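Local structure of CoA-binding domain-containing protein (Thermus thermophilus, 1IUK) at residues S11-I16 and V71-V76; V43-P48 and E58-S63; A62-L67 and L87-A92; L97-S102 and A122-M127. The protein is of unknown function but probably binds coenzyme A through a Rossmann-like domain. One frame throughout, in Å; residues are numbered along the deposited sequence.

Interaction 1 (S11-I16 and V71-V76); sequences SQAKTI and VDILDV
Asp72 OD1 is gripped by two successive backbone N-H groups. Thr15 N donates to Asp72 OD1 at 3.1 Å, on the oxygen's anti lone pair. Lys14 N meets Asp72 OD1 at 3.0 Å, from 44° out of the carboxylate plane. The side chain of Thr15 crosses that of Asp72 at about a right angle. Its OG1 sits between the backbone N and the carbonyl carbon (chi1 61°). From there Thr15 OG1 accepts from Asp72 N at 3.1 Å and also hydrogen-bonds to Pro70 O. With an alanine in place of Asp72, the N-H groups of Lys14 and Thr15 would probably lose their shared acceptor, and the link after helix 3-12 would be freer to move. Further along, Ile73 N bonds to Thr15 O at 3.1 Å, and a parallel bridge joins Ile16 to Ile73. This is where strands 15-19 and 73-76 start side by side in the Rossmann-like sheet. Ile16 and Ile73 point the same way on one face, with Ile16 CG1 at 4.1 Å from Ile73 CB. On that face Ile16 CG2 also touches Asp75 CB at 3.9 Å, and helix 28-38 covers Ile16 through Leu36. Ala13 CB packs on Ile73 CD1 at 4.0 Å.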
# COMPACT_ATOMS: atom_id res chain seq x y z
N SER A 11 -0.17 -14.18 -0.18
CA SER A 11 -0.79 -15.12 0.75
C SER A 11 -0.10 -15.17 2.10
O SER A 11 -0.73 -15.41 3.13
CB SER A 11 -0.85 -16.53 0.14
OG SER A 11 0.44 -17.04 -0.15
N GLN A 12 1.20 -14.90 2.11
CA GLN A 12 1.96 -14.92 3.34
C GLN A 12 1.87 -13.60 4.11
O GLN A 12 1.96 -13.58 5.35
CB GLN A 12 3.42 -15.28 3.03
CG GLN A 12 4.14 -15.90 4.19
CD GLN A 12 4.74 -14.85 5.09
OE1 GLN A 12 5.27 -13.83 4.60
NE2 GLN A 12 4.66 -15.06 6.40
N ALA A 13 1.66 -12.50 3.39
CA ALA A 13 1.55 -11.16 3.99
C ALA A 13 0.40 -11.01 4.98
O ALA A 13 -0.65 -11.64 4.84
CB ALA A 13 1.41 -10.12 2.88
N LYS A 14 0.60 -10.15 5.97
CA LYS A 14 -0.40 -9.87 6.97
C LYS A 14 -0.76 -8.38 7.02
O LYS A 14 -1.93 -8.02 6.90
CB LYS A 14 0.08 -10.26 8.37
CG LYS A 14 -0.68 -9.51 9.47
CD LYS A 14 -0.17 -9.82 10.86
CE LYS A 14 -1.18 -9.37 11.92
NZ LYS A 14 -0.53 -9.08 13.23
N THR A 15 0.25 -7.53 7.20
CA THR A 15 0.04 -6.09 7.32
C THR A 15 0.15 -5.28 6.02
O THR A 15 1.17 -5.35 5.31
CB THR A 15 1.00 -5.51 8.36
OG1 THR A 15 2.34 -5.73 7.94
CG2 THR A 15 0.83 -6.21 9.69
N ILE A 16 -0.89 -4.53 5.71
CA ILE A 16 -0.88 -3.69 4.52
C ILE A 16 -1.12 -2.24 4.93
O ILE A 16 -2.19 -1.90 5.44
CB ILE A 16 -1.99 -4.11 3.51
CG1 ILE A 16 -1.83 -5.58 3.14
CG2 ILE A 16 -1.91 -3.22 2.26
CD1 ILE A 16 -2.81 -6.05 2.07
N VAL A 71 5.60 -3.54 8.02
CA VAL A 71 4.63 -3.50 6.94
C VAL A 71 5.04 -4.44 5.83
O VAL A 71 6.14 -4.33 5.27
CB VAL A 71 4.52 -2.06 6.38
CG1 VAL A 71 3.76 -2.06 5.07
CG2 VAL A 71 3.85 -1.17 7.42
N ASP A 72 4.17 -5.40 5.52
CA ASP A 72 4.45 -6.38 4.48
C ASP A 72 4.22 -5.80 3.10
O ASP A 72 4.97 -6.06 2.17
CB ASP A 72 3.59 -7.63 4.68
CG ASP A 72 3.96 -8.39 5.94
OD1 ASP A 72 3.07 -8.65 6.77
OD2 ASP A 72 5.15 -8.72 6.12
N ILE A 73 3.16 -5.00 2.98
CA ILE A 73 2.81 -4.37 1.71
C ILE A 73 2.43 -2.91 1.93
O ILE A 73 1.63 -2.61 2.82
CB ILE A 73 1.60 -5.06 1.03
CG1 ILE A 73 1.91 -6.55 0.82
CG2 ILE A 73 1.27 -4.36 -0.29
CD1 ILE A 73 0.79 -7.31 0.12
N LEU A 74 3.02 -2.02 1.14
CA LEU A 74 2.66 -0.61 1.23
C LEU A 74 1.83 -0.35 -0.03
O LEU A 74 2.37 -0.30 -1.14
CB LEU A 74 3.90 0.30 1.24
CG LEU A 74 3.56 1.80 1.30
CD1 LEU A 74 2.95 2.14 2.64
CD2 LEU A 74 4.81 2.63 1.05
N ASP A 75 0.51 -0.23 0.14
CA ASP A 75 -0.42 0.02 -0.97
C ASP A 75 -0.50 1.54 -1.09
O ASP A 75 -1.06 2.20 -0.22
CB ASP A 75 -1.79 -0.57 -0.63
CG ASP A 75 -2.68 -0.77 -1.84
OD1 ASP A 75 -2.20 -0.74 -3.00
OD2 ASP A 75 -3.89 -0.99 -1.62
N VAL A 76 0.08 2.06 -2.17
CA VAL A 76 0.16 3.49 -2.41
C VAL A 76 -0.90 4.06 -3.34
O VAL A 76 -0.99 3.69 -4.51
CB VAL A 76 1.57 3.85 -2.98
CG1 VAL A 76 1.73 5.37 -3.07
CG2 VAL A 76 2.66 3.26 -2.09

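Interaction 2 (V43-P48 and E58-S63); sequences VLPVNP and EEAVAS
Val46 and Val61 form a single backbone bridge, with the two segments running 48° apart. Val61 makes both of its bonds: Val61 N donates to Pro45 O at 3.2 Å, and Asn47 N donates to Val61 O at 2.9 Å. Pro45 O also receives water 1, which donates to Glu59 O as well, adding a water bridge between the two backbones. The Pro45 ring packs against Glu58 and Ala60. Pro45 CD meets Glu58 CB at 3.6 Å, and the two side chains cross at about a right angle. Pro45 CG lies 4.1 Å from Ala60 CB. Glu58 CG is anti to the carbonyl carbon (chi1 -67°), which sets it near Val43 O; the bend at chi2 then turns the carboxylate, which forms a salt bridge with Arg42. Val46 CG2 meets Val61 CG2 at 3.8 Å, while Val46 CG1 leans on the backbone of Ser63. At the far end Pro48 CB packs on Ala62 CB at 3.9 Å. Asn47 points the other way, and its ND2 is held by Ala21 O. Strand 42-46 is outermost on this side of the parallel sheet, so the contact lays the connection after the 54-55/58-59 hairpin along the edge strand of a Rossmann-like fold.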
# COMPACT_ATOMS: atom_id res chain seq x y z
N VAL A 43 -5.06 -3.90 7.80
CA VAL A 43 -4.84 -2.69 7.02
C VAL A 43 -4.61 -1.52 7.96
O VAL A 43 -5.39 -1.27 8.89
CB VAL A 43 -6.03 -2.40 6.08
CG1 VAL A 43 -6.25 -3.58 5.14
CG2 VAL A 43 -7.28 -2.16 6.88
N LEU A 44 -3.50 -0.82 7.73
CA LEU A 44 -3.10 0.32 8.54
C LEU A 44 -3.21 1.58 7.70
O LEU A 44 -2.40 1.81 6.80
CB LEU A 44 -1.67 0.12 9.03
CG LEU A 44 -1.41 -1.22 9.71
CD1 LEU A 44 0.08 -1.38 10.00
CD2 LEU A 44 -2.24 -1.30 10.99
N PRO A 45 -4.23 2.41 7.97
CA PRO A 45 -4.42 3.65 7.21
C PRO A 45 -3.40 4.76 7.54
O PRO A 45 -3.16 5.08 8.70
CB PRO A 45 -5.85 4.06 7.56
CG PRO A 45 -6.03 3.56 8.98
CD PRO A 45 -5.29 2.23 8.99
N VAL A 46 -2.81 5.34 6.49
CA VAL A 46 -1.86 6.44 6.67
C VAL A 46 -2.26 7.60 5.75
O VAL A 46 -2.27 7.46 4.54
CB VAL A 46 -0.40 6.01 6.35
CG1 VAL A 46 0.56 7.17 6.64
CG2 VAL A 46 -0.00 4.80 7.18
N ASN A 47 -2.60 8.73 6.35
CA ASN A 47 -2.98 9.92 5.60
C ASN A 47 -3.12 11.06 6.58
O ASN A 47 -3.99 11.04 7.45
CB ASN A 47 -4.32 9.71 4.87
CG ASN A 47 -4.55 10.74 3.77
OD1 ASN A 47 -3.95 11.82 3.78
ND2 ASN A 47 -5.43 10.42 2.83
N PRO A 48 -2.27 12.08 6.45
CA PRO A 48 -2.34 13.21 7.36
C PRO A 48 -3.71 13.87 7.28
O PRO A 48 -4.19 14.44 8.26
CB PRO A 48 -1.22 14.13 6.89
CG PRO A 48 -0.91 13.70 5.50
CD PRO A 48 -1.20 12.24 5.44
N GLU A 58 -8.96 0.90 12.29
CA GLU A 58 -7.72 1.42 12.87
C GLU A 58 -7.66 2.94 12.81
O GLU A 58 -8.26 3.56 11.93
CB GLU A 58 -6.52 0.84 12.13
CG GLU A 58 -6.33 -0.65 12.31
CD GLU A 58 -6.07 -1.04 13.77
OE1 GLU A 58 -6.02 -0.15 14.64
OE2 GLU A 58 -5.91 -2.25 14.04
N GLU A 59 -6.93 3.55 13.74
CA GLU A 59 -6.79 5.00 13.73
C GLU A 59 -5.75 5.37 12.68
O GLU A 59 -4.65 4.82 12.66
CB GLU A 59 -6.34 5.51 15.10
CG GLU A 59 -6.18 7.02 15.19
CD GLU A 59 -6.19 7.53 16.63
OE1 GLU A 59 -7.25 7.45 17.29
OE2 GLU A 59 -5.13 8.00 17.11
N ALA A 60 -6.11 6.29 11.78
CA ALA A 60 -5.20 6.72 10.74
C ALA A 60 -4.08 7.55 11.36
O ALA A 60 -4.31 8.30 12.30
CB ALA A 60 -5.94 7.55 9.68
N VAL A 61 -2.87 7.39 10.84
CA VAL A 61 -1.72 8.14 11.33
C VAL A 61 -1.25 9.06 10.20
O VAL A 61 -1.54 8.81 9.03
CB VAL A 61 -0.57 7.19 11.80
CG1 VAL A 61 -1.03 6.37 13.00
CG2 VAL A 61 -0.13 6.27 10.68
N ALA A 62 -0.53 10.13 10.54
CA ALA A 62 -0.08 11.07 9.52
C ALA A 62 1.13 10.62 8.71
O ALA A 62 1.23 10.95 7.53
CB ALA A 62 0.19 12.42 10.15
N SER A 63 2.04 9.87 9.33
CA SER A 63 3.25 9.42 8.65
C SER A 63 3.53 7.94 8.79
O SER A 63 3.18 7.33 9.79
CB SER A 63 4.46 10.18 9.21
OG SER A 63 5.62 9.35 9.21
O HOH W 1 -2.89 3.37 11.03

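Interaction 3 (A62-L67 and L87-A92); sequences ASLLDL and LPEVLA
Leu64 CG lies over one face of the Glu89 carboxylate, 3.7 Å from Glu89 CD. From the same side the backbone N-H of Leu64 meets the carboxylate, 39° out of its plane. The bond runs from Leu64 N to Glu89 OE1 at 2.9 Å. The Leu64 side chain crosses that of Glu89 at about a right angle. The other oxygen, OE2, is held by His86 ND1, and a weak bond from water 2 links it to Ala62 O. Glu89 carries CG between its backbone N and carbonyl carbon (chi1 66°), then runs extended, which brings the acid across to the 62-67 turn. Ser63 shapes that turn. Its OG accepts from Leu65 N at 2.9 Å in an ST turn, and its N-H bonds to Asp66 OD1. The short 3-10 segment 64-66 follows. Apolar contacts border the acid. Leu64 CD1 meets Val90 CG2 at 3.8 Å, the two side chains pointing the same way, and Leu65 CD1 reaches Ala92 CB at 3.6 Å. Leu64 also packs on Leu19 and Val46 of the central sheet. With one oxygen on a backbone N-H and the other on His86, the two donors limit rotation of the carboxylate and would probably offset part of its charge.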
# COMPACT_ATOMS: atom_id res chain seq x y z
N ALA A 62 -0.53 10.13 10.54
CA ALA A 62 -0.08 11.07 9.52
C ALA A 62 1.13 10.62 8.71
O ALA A 62 1.23 10.95 7.53
CB ALA A 62 0.19 12.42 10.15
N SER A 63 2.04 9.87 9.33
CA SER A 63 3.25 9.42 8.65
C SER A 63 3.53 7.94 8.79
O SER A 63 3.18 7.33 9.79
CB SER A 63 4.46 10.18 9.21
OG SER A 63 5.62 9.35 9.21
N LEU A 64 4.18 7.39 7.78
CA LEU A 64 4.52 5.97 7.77
C LEU A 64 5.34 5.62 9.00
O LEU A 64 5.22 4.53 9.54
CB LEU A 64 5.30 5.62 6.51
CG LEU A 64 4.52 5.58 5.19
CD1 LEU A 64 5.49 5.28 4.05
CD2 LEU A 64 3.42 4.51 5.26
N LEU A 65 6.17 6.55 9.44
CA LEU A 65 7.02 6.32 10.60
C LEU A 65 6.24 6.27 11.90
O LEU A 65 6.78 5.92 12.95
CB LEU A 65 8.10 7.40 10.69
CG LEU A 65 9.05 7.57 9.49
CD1 LEU A 65 9.52 6.21 9.00
CD2 LEU A 65 8.33 8.32 8.37
N ASP A 66 4.95 6.61 11.85
CA ASP A 66 4.12 6.56 13.04
C ASP A 66 3.60 5.14 13.26
O ASP A 66 3.10 4.81 14.33
CB ASP A 66 2.92 7.51 12.91
CG ASP A 66 3.28 8.96 13.14
OD1 ASP A 66 2.68 9.82 12.45
OD2 ASP A 66 4.15 9.26 14.00
N LEU A 67 3.70 4.29 12.23
CA LEU A 67 3.22 2.92 12.34
C LEU A 67 4.06 2.22 13.39
O LEU A 67 5.28 2.41 13.46
CB LEU A 67 3.34 2.20 10.98
CG LEU A 67 2.34 2.67 9.92
CD1 LEU A 67 2.50 1.90 8.61
CD2 LEU A 67 0.94 2.48 10.47
N LEU A 87 9.37 9.58 -0.41
CA LEU A 87 10.51 8.67 -0.51
C LEU A 87 11.28 8.45 0.78
O LEU A 87 11.57 7.31 1.14
CB LEU A 87 11.47 9.11 -1.61
CG LEU A 87 11.86 8.05 -2.66
CD1 LEU A 87 13.10 8.50 -3.41
CD2 LEU A 87 12.09 6.70 -2.00
N PRO A 88 11.64 9.52 1.49
CA PRO A 88 12.38 9.36 2.75
C PRO A 88 11.68 8.47 3.77
O PRO A 88 12.30 7.58 4.36
CB PRO A 88 12.55 10.79 3.25
CG PRO A 88 12.42 11.64 2.04
CD PRO A 88 11.45 10.94 1.14
N GLU A 89 10.39 8.72 4.01
CA GLU A 89 9.65 7.91 4.98
C GLU A 89 9.41 6.48 4.45
O GLU A 89 9.30 5.53 5.23
CB GLU A 89 8.32 8.59 5.33
CG GLU A 89 7.33 8.68 4.20
CD GLU A 89 5.90 8.95 4.68
OE1 GLU A 89 5.67 8.97 5.91
OE2 GLU A 89 5.01 9.13 3.83
N VAL A 90 9.33 6.34 3.13
CA VAL A 90 9.12 5.02 2.52
C VAL A 90 10.39 4.19 2.74
O VAL A 90 10.34 3.07 3.25
CB VAL A 90 8.81 5.14 1.00
CG1 VAL A 90 8.93 3.78 0.32
CG2 VAL A 90 7.40 5.69 0.79
N LEU A 91 11.53 4.75 2.35
CA LEU A 91 12.80 4.05 2.52
C LEU A 91 13.08 3.74 3.98
O LEU A 91 13.66 2.71 4.30
CB LEU A 91 13.92 4.88 1.91
CG LEU A 91 13.86 4.99 0.38
CD1 LEU A 91 14.85 6.04 -0.09
CD2 LEU A 91 14.16 3.64 -0.26
N ALA A 92 12.66 4.62 4.88
CA ALA A 92 12.88 4.42 6.32
C ALA A 92 12.04 3.28 6.88
O ALA A 92 12.51 2.49 7.70
CB ALA A 92 12.56 5.70 7.06
O HOH W 2 2.03 10.12 5.14

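Interaction 4 (L97-S102 and A122-M127); sequences LVWLQS and ADRCLM
Trp99 has the most surface covered here, and Arg124 and Leu126 cover much of it. Its indole NE1 donates to Arg124 O at 2.8 Å. That N-H comes from 63° above the carbonyl plane, and the oxygen sits at the ring edge. Leu126 lies over one face: its CD1 stands 3.6 Å from the centroid of the six-membered ring, a CH-pi contact almost on the ring normal. Leu126 CB is over the same ring system, 3.7 Å from Trp99 NE1. Arg124 CB touches Trp99 CZ2 at 3.8 Å. The Trp99 CG is anti to its backbone N (chi1 -169°), which swings the indole across to the start of helix 126-134, where Cys125 is the N-cap residue. Gln101 brings NE2 to 3.3 Å from Leu126 CB, its amide held by a hydrogen bond to Asp75 OD1. Leu100 CD1 packs on Ala122 CB at 3.9 Å, joining strands 98-100 and 120-122. Replacing Trp99 by an alanine is likely to leave Arg124 O without its indole donor and to open a gap beside Leu126 CD1. A polar bond at the edge and apolar packing on one face restrain the indole and join the end of strand 98-100 to the start of helix 126-134.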
# COMPACT_ATOMS: atom_id res chain seq x y z
N LEU A 97 7.15 -4.84 0.36
CA LEU A 97 6.80 -4.65 -1.04
C LEU A 97 6.04 -3.34 -1.20
O LEU A 97 5.22 -3.00 -0.34
CB LEU A 97 5.91 -5.82 -1.49
CG LEU A 97 5.24 -5.78 -2.87
CD1 LEU A 97 6.29 -5.89 -3.95
CD2 LEU A 97 4.27 -6.94 -2.98
N VAL A 98 6.32 -2.60 -2.28
CA VAL A 98 5.61 -1.34 -2.54
C VAL A 98 4.71 -1.55 -3.74
O VAL A 98 5.15 -1.98 -4.81
CB VAL A 98 6.59 -0.16 -2.81
CG1 VAL A 98 5.82 1.05 -3.34
CG2 VAL A 98 7.29 0.20 -1.51
N TRP A 99 3.44 -1.24 -3.55
CA TRP A 99 2.42 -1.42 -4.58
C TRP A 99 1.83 -0.08 -5.01
O TRP A 99 1.10 0.54 -4.24
CB TRP A 99 1.29 -2.31 -4.01
CG TRP A 99 0.29 -2.80 -5.02
CD1 TRP A 99 -0.69 -2.07 -5.64
CD2 TRP A 99 0.19 -4.13 -5.55
NE1 TRP A 99 -1.38 -2.86 -6.53
CE2 TRP A 99 -0.86 -4.13 -6.49
CE3 TRP A 99 0.90 -5.33 -5.32
CZ2 TRP A 99 -1.22 -5.28 -7.21
CZ3 TRP A 99 0.54 -6.47 -6.03
CH2 TRP A 99 -0.52 -6.43 -6.97
N LEU A 100 2.16 0.37 -6.22
CA LEU A 100 1.61 1.63 -6.70
C LEU A 100 0.28 1.33 -7.37
O LEU A 100 0.21 0.56 -8.34
CB LEU A 100 2.56 2.28 -7.70
CG LEU A 100 3.98 2.56 -7.18
CD1 LEU A 100 4.76 3.32 -8.26
CD2 LEU A 100 3.92 3.34 -5.85
N GLN A 101 -0.79 1.95 -6.86
CA GLN A 101 -2.12 1.73 -7.41
C GLN A 101 -2.31 2.23 -8.84
O GLN A 101 -1.43 2.87 -9.41
CB GLN A 101 -3.15 2.34 -6.47
CG GLN A 101 -3.38 1.50 -5.21
CD GLN A 101 -4.21 0.25 -5.50
OE1 GLN A 101 -5.23 0.31 -6.20
NE2 GLN A 101 -3.79 -0.88 -4.95
N SER A 102 -3.46 1.91 -9.43
CA SER A 102 -3.78 2.30 -10.80
C SER A 102 -3.52 3.77 -11.15
O SER A 102 -3.85 4.67 -10.38
CB SER A 102 -5.25 1.97 -11.09
OG SER A 102 -5.48 0.58 -10.95
N ALA A 122 3.78 -1.91 -9.90
CA ALA A 122 3.22 -0.60 -10.23
C ALA A 122 2.07 -0.60 -11.23
O ALA A 122 1.98 -1.46 -12.11
CB ALA A 122 4.34 0.33 -10.74
N ASP A 123 1.20 0.40 -11.08
CA ASP A 123 0.03 0.57 -11.94
C ASP A 123 -0.87 -0.68 -12.03
O ASP A 123 -1.19 -1.17 -13.11
CB ASP A 123 0.48 1.01 -13.34
CG ASP A 123 -0.57 1.86 -14.05
OD1 ASP A 123 -0.25 2.45 -15.10
OD2 ASP A 123 -1.71 1.94 -13.55
N ARG A 124 -1.28 -1.18 -10.86
CA ARG A 124 -2.17 -2.33 -10.77
C ARG A 124 -3.07 -2.10 -9.56
O ARG A 124 -2.67 -1.44 -8.60
CB ARG A 124 -1.38 -3.62 -10.58
CG ARG A 124 -0.75 -4.16 -11.85
CD ARG A 124 -0.66 -5.68 -11.82
NE ARG A 124 0.62 -6.16 -11.31
CZ ARG A 124 1.06 -7.42 -11.42
NH1 ARG A 124 0.32 -8.34 -12.03
NH2 ARG A 124 2.25 -7.75 -10.93
N CYS A 125 -4.30 -2.60 -9.62
CA CYS A 125 -5.21 -2.46 -8.50
C CYS A 125 -5.04 -3.70 -7.64
O CYS A 125 -5.30 -4.81 -8.09
CB CYS A 125 -6.66 -2.37 -8.99
SG CYS A 125 -7.84 -2.09 -7.64
N LEU A 126 -4.58 -3.51 -6.40
CA LEU A 126 -4.35 -4.63 -5.50
C LEU A 126 -5.59 -5.52 -5.31
O LEU A 126 -5.47 -6.75 -5.22
CB LEU A 126 -3.85 -4.11 -4.14
CG LEU A 126 -3.38 -5.15 -3.11
CD1 LEU A 126 -2.55 -6.25 -3.78
CD2 LEU A 126 -2.57 -4.45 -2.02
N MET A 127 -6.78 -4.92 -5.24
CA MET A 127 -8.01 -5.71 -5.07
C MET A 127 -8.21 -6.62 -6.27
O MET A 127 -8.42 -7.83 -6.13
CB MET A 127 -9.23 -4.80 -4.95
CG MET A 127 -10.56 -5.58 -4.95
SD MET A 127 -11.93 -4.50 -4.52
CE MET A 127 -11.80 -3.32 -5.89

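In the fold
All four contacts belong to one Rossmann-like domain built on a parallel sheet. Interaction 1 joins strands 15-19 and 73-76 near the middle of the sheet; its centre lies about 14 Å from that of interaction 2 and about 11 Å from that of interaction 4. Interaction 2 sits at the outer strand 42-46, and interaction 4 links 98-100 to the last strand and helix. Along the chain, interaction 2 falls between the two segments of interaction 1, while the segments of interactions 1 and 3 alternate. Interaction 3 shares Ala62 and Ser63 with interaction 2 and meets interaction 1 through Leu64 and Leu74. Interaction 4 comes last. Together they hold together the domain that probably binds coenzyme A.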